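PDB 3N2S: FMN reductase (NADPH) from Bacillus subtilis, which uses NADPH to reduce FMN, and also reduces nitroaromatic compounds, quinones and azo dyes, working as a homodimeric flavoprotein. Local coordinates for residues T29-A34 with H75-C80; I49-P54 with E147-P152; Q119-A124 with F159-G164; N140-V145 with H154-F159. One frame throughout, in Å; residues are numbered along the deposited sequence.

In the fold
The four contacts illustrate how one antiparallel sheet takes helices on both faces, giving an alpha-beta-alpha sandwich. Contacts 1 and 3 lie on one face, their centres only about 6 Å apart, where helices 24-35 and 104-127 pack over neighbouring strands 75-82 and 155-164. Contacts 2 and 4, with centres about 11 Å apart, share helix 142-149 on the other face, its end lying on edge strand 46-51 and its start on strand 155-164. The segments of contacts 3 and 4 overlap at F159. The flavin lies nearest contact 3: the side chain of L161 is about 8 Å from a bound FMN, against about 11 Å for V145 of contact 4 and about 12 Å for F77 of contact 1.

Contact 1: T29-A34 with H75-C80; sequences TLVKSA and HFFVFC
V31 and F77 mark the closest backbone approach between helical residues 29-34 and strand residues 75-80, with their CA atoms 9.7 Å apart, a spacing that side chains alone can bridge. The F77 ring is the partner in both close contacts. With its CG anti to the carbonyl carbon (chi1 -61°), the ring stands out from the sheet toward the helix. L30 meets it nearly at a right angle, and its CD1 lies 3.9 Å from CZ of F77. One helical step on, CG2 of V31 comes to 4.2 Å from CE1 of the same ring, so two consecutive helix residues share one aromatic. Within the strand, the H75 ring turns its edge to one face of F77, and H75 NE2 is hydrogen-bonded to Y182 OH of the second subunit. M121 of helix 104-127 also packs on F77. The helix deals with its own polar group: S33 OG donates to T29 O at 2.8 Å, while S33 N reaches that oxygen from the opposite face of the carbonyl. No hydrogen bond or charge pair joins the two segments. Cohesion between this helix and strand therefore rests on buried apolar packing, set by the shape of the ring and its neighbouring methyl groups.

Contact 2: I49-P54 with E147-P152; sequences IGVSDP and EVLQTP
I49 extends its CD1 over the side chain of L149 and on to T151 in the alpha-beta-alpha sandwich, where the end of helix 142-149 lies on strand 46-51, the outermost strand of the sheet within this chain. The shortest approach, 3.6 Å, is between CD1 of I49 and CG2 of T151. The same CD1 sits 4.0 Å from CB of L149. T151 offers its methyl because chi1 of 55° sets OG1 between the backbone N and the carbonyl carbon, with CG2 swung out toward I49. L149 in turn divides its CD2 between two strand residues: it is 3.8 Å from CG2 of V51, whose side chain it crosses at about a right angle, and 4.0 Å from CG2 of I49. The strand does not end the sheet in the dimer, since I49 and G50 pair in parallel with a strand of the second subunit. From that subunit N185 OD1 accepts hydrogen bonds from S52 N and D53 N. Beyond L149 the chain leaves helical geometry at Q150, whose phi is positive, and the side chain of Q150 folds back. Its NE2 donates almost straight (174°) to E147 O at 2.8 Å, in the carbonyl plane and on a lone pair.

Contact 3: Q119-A124 with F159-G164; sequences QNMSIA and FGLAVG
M121, present as selenomethionine, and L161 both hold CG anti to the backbone N (chi1 -179° and -171°), which sends each side chain out toward the other's segment. Chi1 and the extended chi2 carry the selenium of M121 alongside L161, the two side chains running past each other in opposite directions; the bend at chi3 (-72°) then turns only CE aside. SE comes to 3.8 Å from CD2 of L161, and CG of M121 lies 3.9 Å from that same methyl. The next helix residue, S122, meets the fork of the leucine: its OG is 3.6 Å from CD1 of L161 and equally far from CD2. This polar atom is not left to hydrocarbon alone, for S122 OG is hydrogen-bonded to A118 O one turn earlier and weakly to Y134 OH. The leucine thus fits against a hydroxyl already tied to its own helix. Around the pair, M121 also packs on F79 of the adjoining strand and on L30, V31 and A34 of helix 24-35, while N120 and I123 meet the second subunit. Here a long helix at the dimer interface covers a central strand of the sheet, near the FMN pocket to which Y134 belongs: the alpha-beta sandwich of the nitroreductase family.

Contact 4: N140-V145 with H154-F159; sequences NELDKV and HVLPLF
L142 lies across L156 at about a right angle but runs past P157 in the opposite direction, and these two orientations join the first turn of helix 142-149 to strand 155-164. The two elements follow each other with a short connection, residues 150-154, between them, so that the helix, in an outer layer of the alpha-beta-alpha sandwich, packs on the strand that follows it. Each branch of L142 has its own neighbour: CD1 is 3.8 Å from CD1 of L156, and CD2 is 3.9 Å from CB of P157. Both methyl groups also close over the proline carbonyl, CD2 of L142 lying 3.4 Å from P157 O. That oxygen is buried and has no hydrogen-bond partner in the model. With an alanine here both methyls are gone, CD1 of L156 would probably lose the part of its packing that L142 supplies, and a gap would be likely to open above the proline carbonyl. V145, one turn on, also runs antiparallel to P157; having CG1 anti to the backbone N (chi1 170°), it lays that methyl along the pyrrolidine ring. Helix 237-243 adds L237 and Y240 against L142, and L60 and L63 of helix 54-63 pack on V145. L158 and F159 touch helix 104-127, while their backbones lie together opposite F79 in a classic beta bulge. At the ring of P157, CG1 of V145 is 3.9 Å from CB and 4.0 Å from CG.

Contact 1: T29-A34 with H75-C80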
loop_
_atom_site.group_PDB
_atom_site.type_symbol
_atom_site.label_atom_id
_atom_site.label_comp_id
_atom_site.label_asym_id
_atom_site.label_seq_id
_atom_site.Cartn_x
_atom_site.Cartn_y
_atom_site.Cartn_z
ATOM N N THR A 29 -2.899 -7.807 -18.323
ATOM C CA THR A 29 -2.749 -8.753 -17.206
ATOM C C THR A 29 -2.280 -8.007 -15.938
ATOM O O THR A 29 -2.832 -8.240 -14.867
ATOM C CB THR A 29 -1.813 -9.896 -17.620
ATOM O OG1 THR A 29 -2.418 -10.604 -18.694
ATOM C CG2 THR A 29 -1.512 -10.862 -16.491
ATOM N N LEU A 30 -1.297 -7.094 -16.088
ATOM C CA LEU A 30 -0.763 -6.287 -14.985
ATOM C C LEU A 30 -1.843 -5.404 -14.352
ATOM O O LEU A 30 -1.965 -5.374 -13.126
ATOM C CB LEU A 30 0.426 -5.440 -15.463
ATOM C CG LEU A 30 1.706 -6.198 -15.802
ATOM C CD1 LEU A 30 2.752 -5.272 -16.331
ATOM C CD2 LEU A 30 2.215 -6.990 -14.617
ATOM N N VAL A 31 -2.647 -4.725 -15.187
ATOM C CA VAL A 31 -3.746 -3.866 -14.734
ATOM C C VAL A 31 -4.827 -4.696 -14.006
ATOM O O VAL A 31 -5.221 -4.340 -12.897
ATOM C CB VAL A 31 -4.321 -2.981 -15.874
ATOM C CG1 VAL A 31 -5.589 -2.244 -15.423
ATOM C CG2 VAL A 31 -3.269 -1.988 -16.380
ATOM N N LYS A 32 -5.277 -5.802 -14.609
ATOM C CA LYS A 32 -6.269 -6.700 -13.980
ATOM C C LYS A 32 -5.753 -7.240 -12.639
ATOM O O LYS A 32 -6.521 -7.347 -11.684
ATOM C CB LYS A 32 -6.639 -7.880 -14.916
ATOM C CG LYS A 32 -7.501 -7.460 -16.115
ATOM C CD LYS A 32 -7.712 -8.607 -17.110
ATOM C CE LYS A 32 -8.516 -9.772 -16.583
ATOM N NZ LYS A 32 -8.361 -10.977 -17.441
ATOM N N SER A 33 -4.458 -7.595 -12.582
ATOM C CA SER A 33 -3.837 -8.098 -11.355
ATOM C C SER A 33 -3.882 -7.038 -10.262
ATOM O O SER A 33 -4.262 -7.341 -9.129
ATOM C CB SER A 33 -2.395 -8.518 -11.617
ATOM O OG SER A 33 -2.370 -9.662 -12.457
ATOM N N ALA A 34 -3.537 -5.794 -10.616
ATOM C CA ALA A 34 -3.582 -4.630 -9.720
ATOM C C ALA A 34 -5.004 -4.465 -9.177
ATOM O O ALA A 34 -5.196 -4.399 -7.967
ATOM C CB ALA A 34 -3.169 -3.371 -10.486
ATOM N N HIS A 75 7.315 -0.330 -19.949
ATOM C CA HIS A 75 6.162 0.559 -19.725
ATOM C C HIS A 75 6.364 1.274 -18.404
ATOM O O HIS A 75 6.963 0.691 -17.489
ATOM C CB HIS A 75 4.833 -0.230 -19.683
ATOM C CG HIS A 75 3.620 0.597 -20.029
ATOM N ND1 HIS A 75 3.542 1.304 -21.216
ATOM C CD2 HIS A 75 2.459 0.764 -19.358
ATOM C CE1 HIS A 75 2.360 1.894 -21.217
ATOM N NE2 HIS A 75 1.667 1.587 -20.130
ATOM N N PHE A 76 5.861 2.514 -18.291
ATOM C CA PHE A 76 5.936 3.257 -17.035
ATOM C C PHE A 76 4.526 3.540 -16.522
ATOM O O PHE A 76 3.754 4.226 -17.197
ATOM C CB PHE A 76 6.771 4.542 -17.164
ATOM C CG PHE A 76 7.049 5.235 -15.848
ATOM C CD1 PHE A 76 7.814 4.613 -14.861
ATOM C CD2 PHE A 76 6.556 6.516 -15.594
ATOM C CE1 PHE A 76 8.053 5.257 -13.640
ATOM C CE2 PHE A 76 6.809 7.155 -14.385
ATOM C CZ PHE A 76 7.565 6.528 -13.425
ATOM N N PHE A 77 4.185 2.977 -15.362
ATOM C CA PHE A 77 2.874 3.156 -14.743
ATOM C C PHE A 77 2.953 4.203 -13.639
ATOM O O PHE A 77 3.902 4.197 -12.864
ATOM C CB PHE A 77 2.360 1.834 -14.145
ATOM C CG PHE A 77 2.162 0.691 -15.120
ATOM C CD1 PHE A 77 0.914 0.454 -15.696
ATOM C CD2 PHE A 77 3.198 -0.202 -15.395
ATOM C CE1 PHE A 77 0.712 -0.644 -16.543
ATOM C CE2 PHE A 77 3.003 -1.279 -16.275
ATOM C CZ PHE A 77 1.759 -1.496 -16.833
ATOM N N VAL A 78 1.945 5.083 -13.546
ATOM C CA VAL A 78 1.897 6.051 -12.445
ATOM C C VAL A 78 0.662 5.729 -11.612
ATOM O O VAL A 78 -0.463 5.784 -12.129
ATOM C CB VAL A 78 1.983 7.555 -12.851
ATOM C CG1 VAL A 78 1.875 8.461 -11.614
ATOM C CG2 VAL A 78 3.279 7.839 -13.612
ATOM N N PHE A 79 0.876 5.392 -10.323
ATOM C CA PHE A 79 -0.221 5.079 -9.411
ATOM C C PHE A 79 -0.676 6.335 -8.733
ATOM O O PHE A 79 0.147 7.055 -8.160
ATOM C CB PHE A 79 0.172 3.988 -8.379
ATOM C CG PHE A 79 0.132 2.614 -8.998
ATOM C CD1 PHE A 79 -0.963 1.779 -8.804
ATOM C CD2 PHE A 79 1.165 2.175 -9.827
ATOM C CE1 PHE A 79 -1.022 0.522 -9.418
ATOM C CE2 PHE A 79 1.117 0.910 -10.421
ATOM C CZ PHE A 79 0.018 0.094 -10.217
ATOM N N CYS A 80 -1.990 6.589 -8.780
ATOM C CA CYS A 80 -2.582 7.789 -8.162
ATOM C C CYS A 80 -3.621 7.435 -7.150
ATOM O O CYS A 80 -4.437 6.555 -7.418
ATOM C CB CYS A 80 -3.216 8.698 -9.217
ATOM S SG CYS A 80 -2.143 9.135 -10.596
#

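Contact 2: I49-P54 with E147-P152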
loop_
_atom_site.group_PDB
_atom_site.type_symbol
_atom_site.label_atom_id
_atom_site.label_comp_id
_atom_site.label_asym_id
_atom_site.label_seq_id
_atom_site.Cartn_x
_atom_site.Cartn_y
_atom_site.Cartn_z
ATOM N N ILE A 49 -1.969 5.450 -14.488
ATOM C CA ILE A 49 -1.713 6.107 -15.772
ATOM C C ILE A 49 -0.521 5.407 -16.423
ATOM O O ILE A 49 0.578 5.437 -15.875
ATOM C CB ILE A 49 -1.520 7.646 -15.645
ATOM C CG1 ILE A 49 -2.740 8.285 -14.900
ATOM C CG2 ILE A 49 -1.321 8.287 -17.060
ATOM C CD1 ILE A 49 -2.559 9.664 -14.492
ATOM N N GLY A 50 -0.758 4.778 -17.571
ATOM C CA GLY A 50 0.285 4.108 -18.335
ATOM C C GLY A 50 0.968 5.108 -19.256
ATOM O O GLY A 50 0.346 5.642 -20.187
ATOM N N VAL A 51 2.240 5.405 -18.969
ATOM C CA VAL A 51 3.004 6.410 -19.719
ATOM C C VAL A 51 3.936 5.747 -20.750
ATOM O O VAL A 51 4.890 5.046 -20.392
ATOM C CB VAL A 51 3.742 7.417 -18.793
ATOM C CG1 VAL A 51 4.309 8.606 -19.593
ATOM C CG2 VAL A 51 2.814 7.925 -17.685
ATOM N N SER A 52 3.597 5.934 -22.035
ATOM C CA SER A 52 4.373 5.413 -23.159
ATOM C C SER A 52 4.902 6.563 -24.049
ATOM O O SER A 52 5.838 6.346 -24.807
ATOM C CB SER A 52 3.558 4.412 -23.972
ATOM O OG SER A 52 2.413 5.035 -24.525
ATOM N N ASP A 53 4.333 7.774 -23.926
ATOM C CA ASP A 53 4.769 8.944 -24.701
ATOM C C ASP A 53 6.232 9.307 -24.323
ATOM O O ASP A 53 6.490 9.634 -23.161
ATOM C CB ASP A 53 3.837 10.151 -24.494
ATOM C CG ASP A 53 4.265 11.408 -25.261
ATOM O OD1 ASP A 53 4.024 11.471 -26.486
ATOM O OD2 ASP A 53 4.892 12.287 -24.655
ATOM N N PRO A 54 7.192 9.197 -25.285
ATOM C CA PRO A 54 8.607 9.499 -24.985
ATOM C C PRO A 54 8.847 10.825 -24.276
ATOM O O PRO A 54 9.611 10.857 -23.319
ATOM C CB PRO A 54 9.266 9.453 -26.374
ATOM C CG PRO A 54 8.472 8.446 -27.101
ATOM C CD PRO A 54 7.043 8.774 -26.699
ATOM N N GLU A 147 0.793 18.335 -14.086
ATOM C CA GLU A 147 0.695 19.015 -15.378
ATOM C C GLU A 147 1.044 18.045 -16.514
ATOM O O GLU A 147 0.377 18.067 -17.544
ATOM C CB GLU A 147 1.628 20.238 -15.452
ATOM C CG GLU A 147 1.285 21.370 -14.514
ATOM C CD GLU A 147 2.080 22.610 -14.863
ATOM O OE1 GLU A 147 3.009 22.957 -14.102
ATOM O OE2 GLU A 147 1.813 23.201 -15.934
ATOM N N VAL A 148 2.089 17.188 -16.330
ATOM C CA VAL A 148 2.486 16.197 -17.348
ATOM C C VAL A 148 1.318 15.213 -17.592
ATOM O O VAL A 148 0.965 14.919 -18.742
ATOM C CB VAL A 148 3.800 15.446 -16.946
ATOM C CG1 VAL A 148 4.065 14.236 -17.841
ATOM C CG2 VAL A 148 5.004 16.374 -16.942
ATOM N N LEU A 149 0.723 14.720 -16.504
ATOM C CA LEU A 149 -0.346 13.717 -16.556
ATOM C C LEU A 149 -1.749 14.304 -16.691
ATOM O O LEU A 149 -2.702 13.545 -16.871
ATOM C CB LEU A 149 -0.262 12.800 -15.322
ATOM C CG LEU A 149 1.091 12.095 -15.068
ATOM C CD1 LEU A 149 1.076 11.383 -13.730
ATOM C CD2 LEU A 149 1.428 11.117 -16.179
ATOM N N GLN A 150 -1.878 15.648 -16.575
ATOM C CA GLN A 150 -3.161 16.382 -16.650
ATOM C C GLN A 150 -4.184 15.777 -15.672
ATOM O O GLN A 150 -5.320 15.463 -16.046
ATOM C CB GLN A 150 -3.679 16.456 -18.101
ATOM C CG GLN A 150 -2.792 17.322 -19.015
ATOM C CD GLN A 150 -2.972 18.814 -18.784
ATOM O OE1 GLN A 150 -4.039 19.386 -19.047
ATOM N NE2 GLN A 150 -1.943 19.478 -18.265
ATOM N N THR A 151 -3.729 15.531 -14.428
ATOM C CA THR A 151 -4.608 14.940 -13.419
ATOM C C THR A 151 -5.506 16.018 -12.839
ATOM O O THR A 151 -5.035 17.112 -12.545
ATOM C CB THR A 151 -3.837 14.155 -12.354
ATOM O OG1 THR A 151 -2.845 14.994 -11.768
ATOM C CG2 THR A 151 -3.240 12.856 -12.886
ATOM N N PRO A 152 -6.807 15.725 -12.665
ATOM C CA PRO A 152 -7.722 16.747 -12.131
ATOM C C PRO A 152 -7.632 16.862 -10.611
ATOM O O PRO A 152 -6.799 16.191 -9.975
ATOM C CB PRO A 152 -9.088 16.239 -12.599
ATOM C CG PRO A 152 -8.934 14.710 -12.569
ATOM C CD PRO A 152 -7.500 14.452 -12.961
#

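Contact 3: Q119-A124 with F159-G164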
loop_
_atom_site.group_PDB
_atom_site.type_symbol
_atom_site.label_atom_id
_atom_site.label_comp_id
_atom_site.label_asym_id
_atom_site.label_seq_id
_atom_site.Cartn_x
_atom_site.Cartn_y
_atom_site.Cartn_z
ATOM N N GLN A 119 1.347 -3.294 -5.538
ATOM C CA GLN A 119 2.083 -4.489 -5.130
ATOM C C GLN A 119 1.582 -5.759 -5.821
ATOM O O GLN A 119 2.396 -6.628 -6.138
ATOM C CB GLN A 119 2.230 -4.610 -3.607
ATOM C CG GLN A 119 3.231 -5.701 -3.178
ATOM C CD GLN A 119 4.632 -5.658 -3.779
ATOM O OE1 GLN A 119 5.274 -6.702 -3.975
ATOM N NE2 GLN A 119 5.151 -4.493 -4.114
ATOM N N ASN A 120 0.273 -5.830 -6.114
ATOM C CA ASN A 120 -0.288 -6.932 -6.909
ATOM C C ASN A 120 0.318 -6.885 -8.315
ATOM O O ASN A 120 0.724 -7.925 -8.849
ATOM C CB ASN A 120 -1.804 -6.814 -7.008
ATOM C CG ASN A 120 -2.548 -7.807 -6.149
ATOM O OD1 ASN A 120 -3.770 -7.912 -6.206
ATOM N ND2 ASN A 120 -1.836 -8.545 -5.336
HETATM N N MSE A 121 0.396 -5.673 -8.910
HETATM C CA MSE A 121 1.021 -5.512 -10.231
HETATM C C MSE A 121 2.488 -5.959 -10.192
HETATM O O MSE A 121 2.950 -6.633 -11.116
HETATM C CB MSE A 121 0.928 -4.047 -10.742
HETATM C CG MSE A 121 1.553 -3.895 -12.138
HETATM SE SE MSE A 121 1.427 -2.154 -12.943
HETATM C CE MSE A 121 -0.531 -2.114 -13.363
ATOM N N SER A 122 3.220 -5.579 -9.118
ATOM C CA SER A 122 4.634 -5.908 -8.989
ATOM C C SER A 122 4.839 -7.431 -8.942
ATOM O O SER A 122 5.689 -7.957 -9.672
ATOM C CB SER A 122 5.240 -5.235 -7.752
ATOM O OG SER A 122 5.204 -3.819 -7.904
ATOM N N ILE A 123 4.052 -8.129 -8.109
ATOM C CA ILE A 123 4.150 -9.604 -7.986
ATOM C C ILE A 123 3.777 -10.271 -9.319
ATOM O O ILE A 123 4.459 -11.212 -9.754
ATOM C CB ILE A 123 3.323 -10.142 -6.807
ATOM C CG1 ILE A 123 3.808 -9.565 -5.452
ATOM C CG2 ILE A 123 3.332 -11.680 -6.754
ATOM C CD1 ILE A 123 2.567 -9.502 -4.459
ATOM N N ALA A 124 2.703 -9.789 -9.958
ATOM C CA ALA A 124 2.299 -10.326 -11.269
ATOM C C ALA A 124 3.446 -10.160 -12.280
ATOM O O ALA A 124 3.803 -11.138 -12.941
ATOM C CB ALA A 124 1.046 -9.626 -11.757
ATOM N N PHE A 159 3.465 7.468 -6.852
ATOM C CA PHE A 159 4.742 6.887 -7.304
ATOM C C PHE A 159 4.531 6.287 -8.675
ATOM O O PHE A 159 3.400 5.950 -9.039
ATOM C CB PHE A 159 5.247 5.777 -6.341
ATOM C CG PHE A 159 4.179 4.763 -5.972
ATOM C CD1 PHE A 159 3.907 3.682 -6.802
ATOM C CD2 PHE A 159 3.437 4.901 -4.796
ATOM C CE1 PHE A 159 2.896 2.787 -6.484
ATOM C CE2 PHE A 159 2.424 3.991 -4.476
ATOM C CZ PHE A 159 2.158 2.943 -5.322
ATOM N N GLY A 160 5.627 6.149 -9.402
ATOM C CA GLY A 160 5.635 5.434 -10.661
ATOM C C GLY A 160 6.054 3.997 -10.395
ATOM O O GLY A 160 6.520 3.650 -9.287
ATOM N N LEU A 161 5.869 3.146 -11.395
ATOM C CA LEU A 161 6.314 1.761 -11.371
ATOM C C LEU A 161 6.871 1.466 -12.748
ATOM O O LEU A 161 6.115 1.447 -13.719
ATOM C CB LEU A 161 5.179 0.771 -11.004
ATOM C CG LEU A 161 5.633 -0.677 -10.747
ATOM C CD1 LEU A 161 6.475 -0.774 -9.429
ATOM C CD2 LEU A 161 4.425 -1.638 -10.709
ATOM N N ALA A 162 8.202 1.344 -12.839
ATOM C CA ALA A 162 8.908 1.010 -14.063
ATOM C C ALA A 162 8.859 -0.511 -14.167
ATOM O O ALA A 162 9.119 -1.202 -13.188
ATOM C CB ALA A 162 10.352 1.495 -13.995
ATOM N N VAL A 163 8.402 -1.027 -15.315
ATOM C CA VAL A 163 8.282 -2.467 -15.552
ATOM C C VAL A 163 8.982 -2.781 -16.885
ATOM O O VAL A 163 8.822 -2.032 -17.838
ATOM C CB VAL A 163 6.800 -2.953 -15.586
ATOM C CG1 VAL A 163 6.737 -4.477 -15.691
ATOM C CG2 VAL A 163 6.004 -2.465 -14.358
ATOM N N GLY A 164 9.741 -3.864 -16.936
ATOM C CA GLY A 164 10.404 -4.250 -18.176
ATOM C C GLY A 164 11.168 -5.552 -18.092
ATOM O O GLY A 164 11.159 -6.231 -17.058
#

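Contact 4: N140-V145 with H154-F159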
loop_
_atom_site.group_PDB
_atom_site.type_symbol
_atom_site.label_atom_id
_atom_site.label_comp_id
_atom_site.label_asym_id
_atom_site.label_seq_id
_atom_site.Cartn_x
_atom_site.Cartn_y
_atom_site.Cartn_z
ATOM N N ASN A 140 9.036 14.679 -5.875
ATOM C CA ASN A 140 9.919 15.847 -5.759
ATOM C C ASN A 140 9.201 17.077 -6.313
ATOM O O ASN A 140 9.393 18.177 -5.797
ATOM C CB ASN A 140 11.236 15.639 -6.545
ATOM C CG ASN A 140 12.198 14.643 -5.959
ATOM O OD1 ASN A 140 12.257 14.441 -4.748
ATOM N ND2 ASN A 140 13.017 14.038 -6.811
ATOM N N GLU A 141 8.390 16.899 -7.375
ATOM C CA GLU A 141 7.729 17.999 -8.077
ATOM C C GLU A 141 6.320 17.611 -8.505
ATOM O O GLU A 141 6.029 17.606 -9.692
ATOM C CB GLU A 141 8.569 18.399 -9.309
ATOM C CG GLU A 141 10.010 18.775 -8.999
ATOM C CD GLU A 141 10.588 19.930 -9.788
ATOM O OE1 GLU A 141 11.745 19.808 -10.250
ATOM O OE2 GLU A 141 9.898 20.966 -9.924
ATOM N N LEU A 142 5.445 17.257 -7.548
ATOM C CA LEU A 142 4.090 16.824 -7.895
ATOM C C LEU A 142 3.270 17.822 -8.721
ATOM O O LEU A 142 2.487 17.374 -9.543
ATOM C CB LEU A 142 3.298 16.346 -6.680
ATOM C CG LEU A 142 3.508 14.921 -6.186
ATOM C CD1 LEU A 142 2.477 14.598 -5.125
ATOM C CD2 LEU A 142 3.447 13.863 -7.355
ATOM N N ASP A 143 3.476 19.156 -8.548
ATOM C CA ASP A 143 2.754 20.179 -9.319
ATOM C C ASP A 143 3.086 20.020 -10.795
ATOM O O ASP A 143 2.190 20.046 -11.625
ATOM C CB ASP A 143 3.073 21.602 -8.823
ATOM C CG ASP A 143 1.985 22.633 -9.147
ATOM O OD1 ASP A 143 1.729 22.876 -10.350
ATOM O OD2 ASP A 143 1.423 23.228 -8.198
ATOM N N LYS A 144 4.361 19.754 -11.122
ATOM C CA LYS A 144 4.769 19.541 -12.508
ATOM C C LYS A 144 4.328 18.174 -13.019
ATOM O O LYS A 144 3.956 18.064 -14.182
ATOM C CB LYS A 144 6.277 19.780 -12.690
ATOM C CG LYS A 144 6.644 21.246 -12.460
ATOM C CD LYS A 144 8.105 21.558 -12.747
ATOM C CE LYS A 144 8.499 22.959 -12.317
ATOM N NZ LYS A 144 7.681 24.015 -12.974
ATOM N N VAL A 145 4.336 17.139 -12.160
ATOM C CA VAL A 145 3.873 15.783 -12.509
ATOM C C VAL A 145 2.366 15.819 -12.868
ATOM O O VAL A 145 1.974 15.269 -13.906
ATOM C CB VAL A 145 4.214 14.751 -11.396
ATOM C CG1 VAL A 145 3.528 13.415 -11.645
ATOM C CG2 VAL A 145 5.733 14.558 -11.279
ATOM N N HIS A 154 -8.617 16.132 -6.718
ATOM C CA HIS A 154 -8.936 14.847 -6.052
ATOM C C HIS A 154 -8.180 13.653 -6.638
ATOM O O HIS A 154 -8.565 12.501 -6.420
ATOM C CB HIS A 154 -10.453 14.584 -5.948
ATOM C CG HIS A 154 -11.172 15.689 -5.249
ATOM N ND1 HIS A 154 -10.980 15.928 -3.903
ATOM C CD2 HIS A 154 -12.006 16.620 -5.752
ATOM C CE1 HIS A 154 -11.725 16.986 -3.623
ATOM N NE2 HIS A 154 -12.355 17.440 -4.706
ATOM N N VAL A 155 -7.107 13.943 -7.385
ATOM C CA VAL A 155 -6.222 12.920 -7.957
ATOM C C VAL A 155 -4.798 13.288 -7.520
ATOM O O VAL A 155 -4.354 14.418 -7.743
ATOM C CB VAL A 155 -6.361 12.711 -9.494
ATOM C CG1 VAL A 155 -5.340 11.695 -10.008
ATOM C CG2 VAL A 155 -7.763 12.254 -9.866
ATOM N N LEU A 156 -4.117 12.354 -6.830
ATOM C CA LEU A 156 -2.768 12.607 -6.355
ATOM C C LEU A 156 -1.793 11.534 -6.854
ATOM O O LEU A 156 -1.842 10.402 -6.357
ATOM C CB LEU A 156 -2.739 12.678 -4.801
ATOM C CG LEU A 156 -1.415 13.160 -4.158
ATOM C CD1 LEU A 156 -1.203 14.686 -4.388
ATOM C CD2 LEU A 156 -1.413 12.897 -2.664
ATOM N N PRO A 157 -0.851 11.869 -7.767
ATOM C CA PRO A 157 0.171 10.866 -8.157
ATOM C C PRO A 157 1.025 10.537 -6.915
ATOM O O PRO A 157 1.360 11.425 -6.145
ATOM C CB PRO A 157 0.981 11.581 -9.249
ATOM C CG PRO A 157 0.076 12.740 -9.724
ATOM C CD PRO A 157 -0.620 13.163 -8.451
ATOM N N LEU A 158 1.260 9.246 -6.662
ATOM C CA LEU A 158 1.977 8.793 -5.467
ATOM C C LEU A 158 3.369 8.303 -5.810
ATOM O O LEU A 158 4.328 8.618 -5.106
ATOM C CB LEU A 158 1.187 7.648 -4.775
ATOM C CG LEU A 158 -0.299 7.908 -4.481
ATOM C CD1 LEU A 158 -0.940 6.686 -3.847
ATOM C CD2 LEU A 158 -0.466 9.125 -3.545
ATOM N N PHE A 159 3.465 7.468 -6.852
ATOM C CA PHE A 159 4.742 6.887 -7.304
ATOM C C PHE A 159 4.531 6.287 -8.675
ATOM O O PHE A 159 3.400 5.950 -9.039
ATOM C CB PHE A 159 5.247 5.777 -6.341
ATOM C CG PHE A 159 4.179 4.763 -5.972
ATOM C CD1 PHE A 159 3.907 3.682 -6.802
ATOM C CD2 PHE A 159 3.437 4.901 -4.796
ATOM C CE1 PHE A 159 2.896 2.787 -6.484
ATOM C CE2 PHE A 159 2.424 3.991 -4.476
ATOM C CZ PHE A 159 2.158 2.943 -5.322
#